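Side-chain contacts in TRAP solute Binding Protein (Uncultured marine bacterium, PDB 5I7I), which binds aromatic acids such as 3-hydroxybenzoate and probably delivers them to a TRAP-type membrane transporter: residues A[89-92]-A[93-96]; A[170-173]-A[174-178]; A[186-189]-A[190-194]. All blocks are in the same frame, centred on the assembly; numbering follows the deposited sequence.

Interaction 1 (A[89-92]-A[93-96]); sequences WTVA and GYTP. With 3HB (3-hydroxybenzoic acid), chain C.
The phenol ring of Y94 lies with one face on the side chain of V91, whose CB sits over the ring centre, 3.6 Å from the centroid and 9° off the ring normal, a CH-pi contact. Both methyls of V91 reach the same ring: CG1 meets CD1 and CE1, while V91 CG2 lies 3.7 Å from Y94 CZ, toward the hydroxyl end. The carboxylate of 3-hydroxybenzoate comes to the ring edge, near its plane, and Y94 OH donates a hydrogen bond of 2.6 Å to O2' of the ligand. Two residues before V91 on the strand, W89 turns the edge of its indole to the ligand, W89 CH2 standing 3.8 Å from C5. With CG anti to the carbonyl carbon and beside its own N (chi1 -77°), Y94 folds its ring back over V91.

The backbone makes a tight turn where strand 87-91 ends. Y94 N donates to V91 O over 3.1 Å, and T95 N donates to A92 O in a nearly straight bond (167°). A water gives one hydrogen to V91 O at 2.8 Å and another to T95 OG1, tying the threonine hydroxyl to the strand end.

V91 against its face probably restricts turning of the Y94 ring, while the bonds at OH, which is also hydrogen-bonded to V190 N, fix where the hydroxyl end sits; F32 and P189 pack against the same side chain. The short phenol-carboxylate bond is consistent with a ligand bound as its anion, its charge probably balanced in part by R168, which is also hydrogen-bonded to the ligand, while W89 and V91 offer carbon to the aromatic ring.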
loop_
_atom_site.group_PDB
_atom_site.type_symbol
_atom_site.label_atom_id
_atom_site.label_comp_id
_atom_site.label_asym_id
_atom_site.label_seq_id
_atom_site.Cartn_x
_atom_site.Cartn_y
_atom_site.Cartn_z
ATOM N N TRP A 89 -10.313 3.731 -3.112
ATOM C CA TRP A 89 -8.884 3.573 -2.872
ATOM C C TRP A 89 -8.747 2.678 -1.657
ATOM O O TRP A 89 -9.370 2.931 -0.621
ATOM C CB TRP A 89 -8.212 4.923 -2.636
ATOM C CG TRP A 89 -6.711 4.837 -2.433
ATOM C CD1 TRP A 89 -5.761 4.968 -3.387
ATOM C CD2 TRP A 89 -6.016 4.640 -1.200
ATOM N NE1 TRP A 89 -4.512 4.844 -2.838
ATOM C CE2 TRP A 89 -4.642 4.646 -1.495
ATOM C CE3 TRP A 89 -6.417 4.458 0.121
ATOM C CZ2 TRP A 89 -3.666 4.489 -0.516
ATOM C CZ3 TRP A 89 -5.452 4.277 1.087
ATOM C CH2 TRP A 89 -4.096 4.295 0.767
ATOM N N THR A 90 -7.959 1.613 -1.780
ATOM C CA THR A 90 -7.834 0.707 -0.653
ATOM C C THR A 90 -6.500 -0.029 -0.711
ATOM O O THR A 90 -5.690 0.180 -1.611
ATOM C CB THR A 90 -9.029 -0.246 -0.632
ATOM O OG1 THR A 90 -8.998 -0.958 0.607
ATOM C CG2 THR A 90 -8.994 -1.215 -1.804
ATOM N N VAL A 91 -6.280 -0.886 0.287
ATOM C CA VAL A 91 -5.110 -1.762 0.361
ATOM C C VAL A 91 -5.543 -3.148 -0.096
ATOM O O VAL A 91 -6.469 -3.724 0.480
ATOM C CB VAL A 91 -4.535 -1.809 1.790
ATOM C CG1 VAL A 91 -3.400 -2.810 1.905
ATOM C CG2 VAL A 91 -4.006 -0.426 2.239
ATOM N N ALA A 92 -4.883 -3.688 -1.127
ATOM C CA ALA A 92 -5.308 -4.961 -1.709
ATOM C C ALA A 92 -5.364 -6.057 -0.658
ATOM O O ALA A 92 -6.335 -6.819 -0.578
ATOM C CB ALA A 92 -4.339 -5.377 -2.813
ATOM N N GLY A 93 -4.322 -6.158 0.157
ATOM C CA GLY A 93 -4.204 -7.202 1.141
ATOM C C GLY A 93 -5.095 -7.077 2.356
ATOM O O GLY A 93 -5.066 -7.960 3.220
ATOM N N TYR A 94 -5.899 -6.011 2.467
ATOM C CA TYR A 94 -6.911 -6.002 3.518
ATOM C C TYR A 94 -7.941 -7.103 3.312
ATOM O O TYR A 94 -8.659 -7.436 4.255
ATOM C CB TYR A 94 -7.624 -4.652 3.601
ATOM C CG TYR A 94 -6.859 -3.514 4.270
ATOM C CD1 TYR A 94 -5.559 -3.676 4.746
ATOM C CD2 TYR A 94 -7.462 -2.284 4.430
ATOM C CE1 TYR A 94 -4.903 -2.634 5.348
ATOM C CE2 TYR A 94 -6.821 -1.251 5.036
ATOM C CZ TYR A 94 -5.556 -1.407 5.492
ATOM O OH TYR A 94 -4.939 -0.327 6.101
ATOM N N THR A 95 -8.008 -7.686 2.116
ATOM C CA THR A 95 -8.829 -8.856 1.820
ATOM C C THR A 95 -7.888 -9.992 1.442
ATOM O O THR A 95 -7.451 -10.072 0.284
ATOM C CB THR A 95 -9.784 -8.572 0.667
ATOM O OG1 THR A 95 -9.110 -7.926 -0.414
ATOM C CG2 THR A 95 -10.923 -7.701 1.145
ATOM N N PRO A 96 -7.501 -10.849 2.387
ATOM C CA PRO A 96 -6.519 -11.899 2.075
ATOM C C PRO A 96 -6.989 -12.825 0.969
ATOM O O PRO A 96 -8.170 -13.162 0.881
ATOM C CB PRO A 96 -6.377 -12.662 3.394
ATOM C CG PRO A 96 -7.557 -12.307 4.187
ATOM C CD PRO A 96 -7.907 -10.903 3.801
HETATM C "C1'" 3HB C . -1.296 0.342 5.948
HETATM O "O1'" 3HB C . -0.179 -0.022 6.399
HETATM O "O2'" 3HB C . -2.327 -0.337 6.192
HETATM C C1 3HB C . -1.427 1.640 5.163
HETATM C C2 3HB C . -0.273 2.309 4.758
HETATM C C3 3HB C . -0.370 3.485 4.057
HETATM C C4 3HB C . -1.598 4.023 3.775
HETATM C C5 3HB C . -2.753 3.355 4.173
HETATM C C6 3HB C . -2.673 2.167 4.871
HETATM O O3 3HB C . 0.782 4.128 3.664
HETATM O O HOH W 1 -8.949 -5.010 0.061
#

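Interaction 2 (A[170-173]-A[174-178]); sequences PTRV and ITKML. With 3HB (3-hydroxybenzoic acid), chain C.
T171 caps the N-terminus of helix 172-180, the helix of a beta-alpha-beta crossover between strands 166-169 and 184-187. The capping bond runs from I174 N to T171 OG1, 3.2 Å long and close to straight (169°), and I174 CG1 comes to 3.5 Å from T171 OG1. T171 holds OG1 between its N and its carbonyl carbon (chi1 75°), which turns the hydroxyl over the first helical turn. OG1 is also hydrogen-bonded to the carboxylate of E106, so one oxygen joins the helix start to another loop. A valine here would probably leave I174 N without its cap and E106 without this partner.

The remaining backbone bonds are the i to i+4 series. T175 N donates to T171 O over 2.9 Å; K176 N to R172 O and M177 N to V173 O continue the pattern. T175 OG1 lies 3.1 Å from T171 O and 3.0 Å from R172 O, folded back on its own helix between two carbonyls that could each take its proton.

Apolar contact is concentrated at I174. P170 CD meets I174 CG2 at 3.8 Å, and both side chains touch V206 of strand 204-207.

On the outer side, R172 and K176 run side by side in the same direction. Their charged ends stay apart, R172 NE and K176 NZ being 5.6 Å from each other, so the like charges are not in contact, and the pair touches through carbon, R172 CG to K176 CE. At the start of the segment, P170 CB faces the ligand carboxylate, 3.5 Å from O2' of 3-hydroxybenzoate.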
loop_
_atom_site.group_PDB
_atom_site.type_symbol
_atom_site.label_atom_id
_atom_site.label_comp_id
_atom_site.label_asym_id
_atom_site.label_seq_id
_atom_site.Cartn_x
_atom_site.Cartn_y
_atom_site.Cartn_z
ATOM N N PRO A 170 -0.060 -4.835 7.859
ATOM C CA PRO A 170 -1.310 -4.520 7.135
ATOM C C PRO A 170 -1.974 -5.705 6.458
ATOM O O PRO A 170 -3.180 -5.628 6.169
ATOM C CB PRO A 170 -0.847 -3.522 6.056
ATOM C CG PRO A 170 0.591 -3.889 5.832
ATOM C CD PRO A 170 1.104 -4.229 7.199
ATOM N N THR A 171 -1.233 -6.774 6.156
ATOM C CA THR A 171 -1.732 -7.881 5.359
ATOM C C THR A 171 -1.074 -9.165 5.832
ATOM O O THR A 171 -0.114 -9.154 6.599
ATOM C CB THR A 171 -1.367 -7.736 3.880
ATOM O OG1 THR A 171 0.024 -8.040 3.734
ATOM C CG2 THR A 171 -1.651 -6.339 3.369
ATOM N N ARG A 172 -1.601 -10.279 5.331
ATOM C CA ARG A 172 -1.095 -11.580 5.717
ATOM C C ARG A 172 0.354 -11.767 5.303
ATOM O O ARG A 172 1.139 -12.359 6.048
ATOM C CB ARG A 172 -1.977 -12.651 5.088
ATOM C CG ARG A 172 -1.652 -14.049 5.549
ATOM C CD ARG A 172 -2.750 -15.007 5.101
ATOM N NE ARG A 172 -4.028 -14.761 5.776
ATOM C CZ ARG A 172 -5.156 -15.410 5.496
ATOM N NH1 ARG A 172 -5.175 -16.334 4.545
ATOM N NH2 ARG A 172 -6.269 -15.139 6.167
ATOM N N VAL A 173 0.722 -11.312 4.111
ATOM C CA VAL A 173 2.113 -11.436 3.691
ATOM C C VAL A 173 3.032 -10.665 4.630
ATOM O O VAL A 173 4.084 -11.171 5.047
ATOM C CB VAL A 173 2.291 -11.017 2.218
ATOM C CG1 VAL A 173 3.721 -11.218 1.772
ATOM C CG2 VAL A 173 1.351 -11.808 1.322
ATOM N N ILE A 174 2.653 -9.435 4.990
ATOM C CA ILE A 174 3.541 -8.637 5.822
ATOM C C ILE A 174 3.577 -9.153 7.248
ATOM O O ILE A 174 4.622 -9.099 7.901
ATOM C CB ILE A 174 3.183 -7.145 5.754
ATOM C CG1 ILE A 174 3.171 -6.649 4.302
ATOM C CG2 ILE A 174 4.183 -6.343 6.557
ATOM C CD1 ILE A 174 4.414 -7.000 3.509
ATOM N N THR A 175 2.476 -9.679 7.768
ATOM C CA THR A 175 2.559 -10.268 9.100
ATOM C C THR A 175 3.434 -11.511 9.095
ATOM O O THR A 175 4.171 -11.759 10.054
ATOM C CB THR A 175 1.165 -10.566 9.671
ATOM O OG1 THR A 175 0.383 -11.343 8.760
ATOM C CG2 THR A 175 0.433 -9.264 9.977
ATOM N N LYS A 176 3.364 -12.318 8.036
ATOM C CA LYS A 176 4.279 -13.451 7.945
ATOM C C LYS A 176 5.732 -12.995 7.922
ATOM O O LYS A 176 6.603 -13.648 8.512
ATOM C CB LYS A 176 3.937 -14.312 6.735
ATOM C CG LYS A 176 2.680 -15.103 6.936
ATOM C CD LYS A 176 2.379 -15.965 5.733
ATOM C CE LYS A 176 1.188 -16.843 5.996
ATOM N NZ LYS A 176 0.772 -17.544 4.759
ATOM N N MET A 177 6.014 -11.862 7.271
ATOM C CA MET A 177 7.368 -11.322 7.306
ATOM C C MET A 177 7.772 -10.978 8.730
ATOM O O MET A 177 8.879 -11.305 9.179
ATOM C CB MET A 177 7.442 -10.071 6.446
ATOM C CG MET A 177 8.819 -9.486 6.459
ATOM S SD MET A 177 8.961 -7.983 5.551
ATOM C CE MET A 177 8.145 -6.870 6.660
ATOM N N LEU A 178 6.868 -10.328 9.459
ATOM C CA LEU A 178 7.145 -9.976 10.843
ATOM C C LEU A 178 7.408 -11.217 11.686
ATOM O O LEU A 178 8.341 -11.241 12.490
ATOM C CB LEU A 178 5.992 -9.154 11.412
ATOM C CG LEU A 178 5.924 -7.714 10.897
ATOM C CD1 LEU A 178 4.586 -7.126 11.265
ATOM C CD2 LEU A 178 7.052 -6.890 11.478
HETATM C "C1'" 3HB C . -1.296 0.342 5.948
HETATM O "O1'" 3HB C . -0.179 -0.022 6.399
HETATM O "O2'" 3HB C . -2.327 -0.337 6.192
HETATM C C1 3HB C . -1.427 1.640 5.163
HETATM C C2 3HB C . -0.273 2.309 4.758
HETATM C C3 3HB C . -0.370 3.485 4.057
HETATM C C4 3HB C . -1.598 4.023 3.775
HETATM C C5 3HB C . -2.753 3.355 4.173
HETATM C C6 3HB C . -2.673 2.167 4.871
HETATM O O3 3HB C . 0.782 4.128 3.664
#

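Interaction 3 (A[186-189]-A[190-194]); sequences VGMP and VPAVA. With 3HB (3-hydroxybenzoic acid), chain C.
P189 O accepts from A192 N over 3.1 Å with an N-H...O angle of 160°, and so closes a turn in which the chain leaves strand 184-187 and coils toward helix 193-198.

M188 reaches A192 and V193 with its side chain. Its CG stands between the backbone N and the carbonyl carbon (chi1 69°), which folds the thioether back over the turn, and a bend at chi3 curls the terminal methyl. M188 SD then lies 3.8 Å from A192 CB, and M188 CG comes to 4.1 Å from V193 CG2, the methionine and valine side chains crossing at about a right angle. P189 packs against P191, two residues on, P189 CB to P191 CD at 3.8 Å; lacking an N-H, P191 makes no hydrogen bond to P189 O although its N is close by.

V190 turns the other way, into the pocket. Its CG1 touches C6 of 3-hydroxybenzoate at 3.6 Å, beside the carboxylate-bearing carbon. R168, hydrogen-bonded to the ligand and, as in other TRAP solute-binding proteins, probably to its carboxylate, is held through NH2 by the carbonyl of M188, so this turn probably helps to position the arginine.

The segment thus links the edge strand 184-187 of the six-stranded sheet with helix 193-198. V190 rests on V207 and V193 on M205, both of strand 204-207, and R168 of strand 166-169 touches V190 and V193. Beyond the turn, L217 of helix 217-220 lies against V193 and A194.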
loop_
_atom_site.group_PDB
_atom_site.type_symbol
_atom_site.label_atom_id
_atom_site.label_comp_id
_atom_site.label_asym_id
_atom_site.label_seq_id
_atom_site.Cartn_x
_atom_site.Cartn_y
_atom_site.Cartn_z
ATOM N N VAL A 186 0.448 -9.241 14.403
ATOM C CA VAL A 186 -0.968 -8.932 14.551
ATOM C C VAL A 186 -1.380 -8.179 13.295
ATOM O O VAL A 186 -0.685 -7.257 12.875
ATOM C CB VAL A 186 -1.226 -8.073 15.805
ATOM C CG1 VAL A 186 -2.723 -7.886 16.024
ATOM C CG2 VAL A 186 -0.585 -8.717 17.041
ATOM N N GLY A 187 -2.490 -8.560 12.683
ATOM C CA GLY A 187 -2.980 -7.884 11.491
ATOM C C GLY A 187 -4.150 -6.970 11.810
ATOM O O GLY A 187 -5.020 -7.324 12.595
ATOM N N MET A 188 -4.155 -5.774 11.204
ATOM C CA MET A 188 -5.334 -4.909 11.278
ATOM C C MET A 188 -5.195 -3.757 10.287
ATOM O O MET A 188 -4.069 -3.332 9.984
ATOM C CB MET A 188 -5.517 -4.328 12.683
ATOM C CG MET A 188 -4.431 -3.315 13.063
ATOM S SD MET A 188 -4.358 -2.976 14.827
ATOM C CE MET A 188 -3.721 -4.550 15.404
ATOM N N PRO A 189 -6.307 -3.222 9.769
ATOM C CA PRO A 189 -6.226 -1.985 8.980
ATOM C C PRO A 189 -5.675 -0.838 9.812
ATOM O O PRO A 189 -5.756 -0.829 11.042
ATOM C CB PRO A 189 -7.677 -1.740 8.554
ATOM C CG PRO A 189 -8.307 -3.113 8.573
ATOM C CD PRO A 189 -7.676 -3.783 9.765
ATOM N N VAL A 190 -5.078 0.122 9.128
ATOM C CA VAL A 190 -4.299 1.158 9.806
ATOM C C VAL A 190 -5.117 2.011 10.776
ATOM O O VAL A 190 -4.558 2.458 11.788
ATOM C CB VAL A 190 -3.457 1.986 8.813
ATOM C CG1 VAL A 190 -4.318 2.885 7.972
ATOM C CG2 VAL A 190 -2.385 2.789 9.552
ATOM N N PRO A 191 -6.411 2.276 10.564
ATOM C CA PRO A 191 -7.125 3.123 11.536
ATOM C C PRO A 191 -7.243 2.507 12.923
ATOM O O PRO A 191 -7.576 3.229 13.863
ATOM C CB PRO A 191 -8.507 3.330 10.896
ATOM C CG PRO A 191 -8.290 3.050 9.450
ATOM C CD PRO A 191 -7.286 1.941 9.428
ATOM N N ALA A 192 -6.985 1.206 13.070
ATOM C CA ALA A 192 -7.070 0.499 14.344
ATOM C C ALA A 192 -5.760 0.514 15.129
ATOM O O ALA A 192 -5.751 0.122 16.305
ATOM C CB ALA A 192 -7.454 -0.961 14.084
ATOM N N VAL A 193 -4.672 0.982 14.523
ATOM C CA VAL A 193 -3.346 0.828 15.116
ATOM C C VAL A 193 -3.198 1.676 16.375
ATOM O O VAL A 193 -2.658 1.217 17.392
ATOM C CB VAL A 193 -2.278 1.192 14.078
ATOM C CG1 VAL A 193 -0.909 1.297 14.725
ATOM C CG2 VAL A 193 -2.258 0.150 12.977
ATOM N N ALA A 194 -3.594 2.952 16.309
ATOM C CA ALA A 194 -3.376 3.854 17.440
ATOM C C ALA A 194 -4.044 3.317 18.691
ATOM O O ALA A 194 -3.447 3.304 19.775
ATOM C CB ALA A 194 -3.900 5.252 17.123
HETATM C "C1'" 3HB C . -1.296 0.342 5.948
HETATM O "O1'" 3HB C . -0.179 -0.022 6.399
HETATM O "O2'" 3HB C . -2.327 -0.337 6.192
HETATM C C1 3HB C . -1.427 1.640 5.163
HETATM C C2 3HB C . -0.273 2.309 4.758
HETATM C C3 3HB C . -0.370 3.485 4.057
HETATM C C4 3HB C . -1.598 4.023 3.775
HETATM C C5 3HB C . -2.753 3.355 4.173
HETATM C C6 3HB C . -2.673 2.167 4.871
HETATM O O3 3HB C . 0.782 4.128 3.664
#

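In the fold
All three contacts lie around one ligand, but among them only interaction 1 gives it a hydrogen bond, through a phenol hydroxyl; interactions 2 and 3 meet it with aliphatic carbon. Interaction 1 is buried and ends a strand of the five-stranded sheet. Interactions 2 and 3 both continue from strands of the six-stranded sheet: interaction 2 is mostly buried but has charged side chains on its outer surface, and interaction 3 is partly buried, with exposed P191 and A192. Interaction 2 is a capped first helical turn, whereas a proline-rich turn and a thioether carry interaction 3. Y94 touches both others, at P170 and V190, while T175 CG2 packs against V186 and G187.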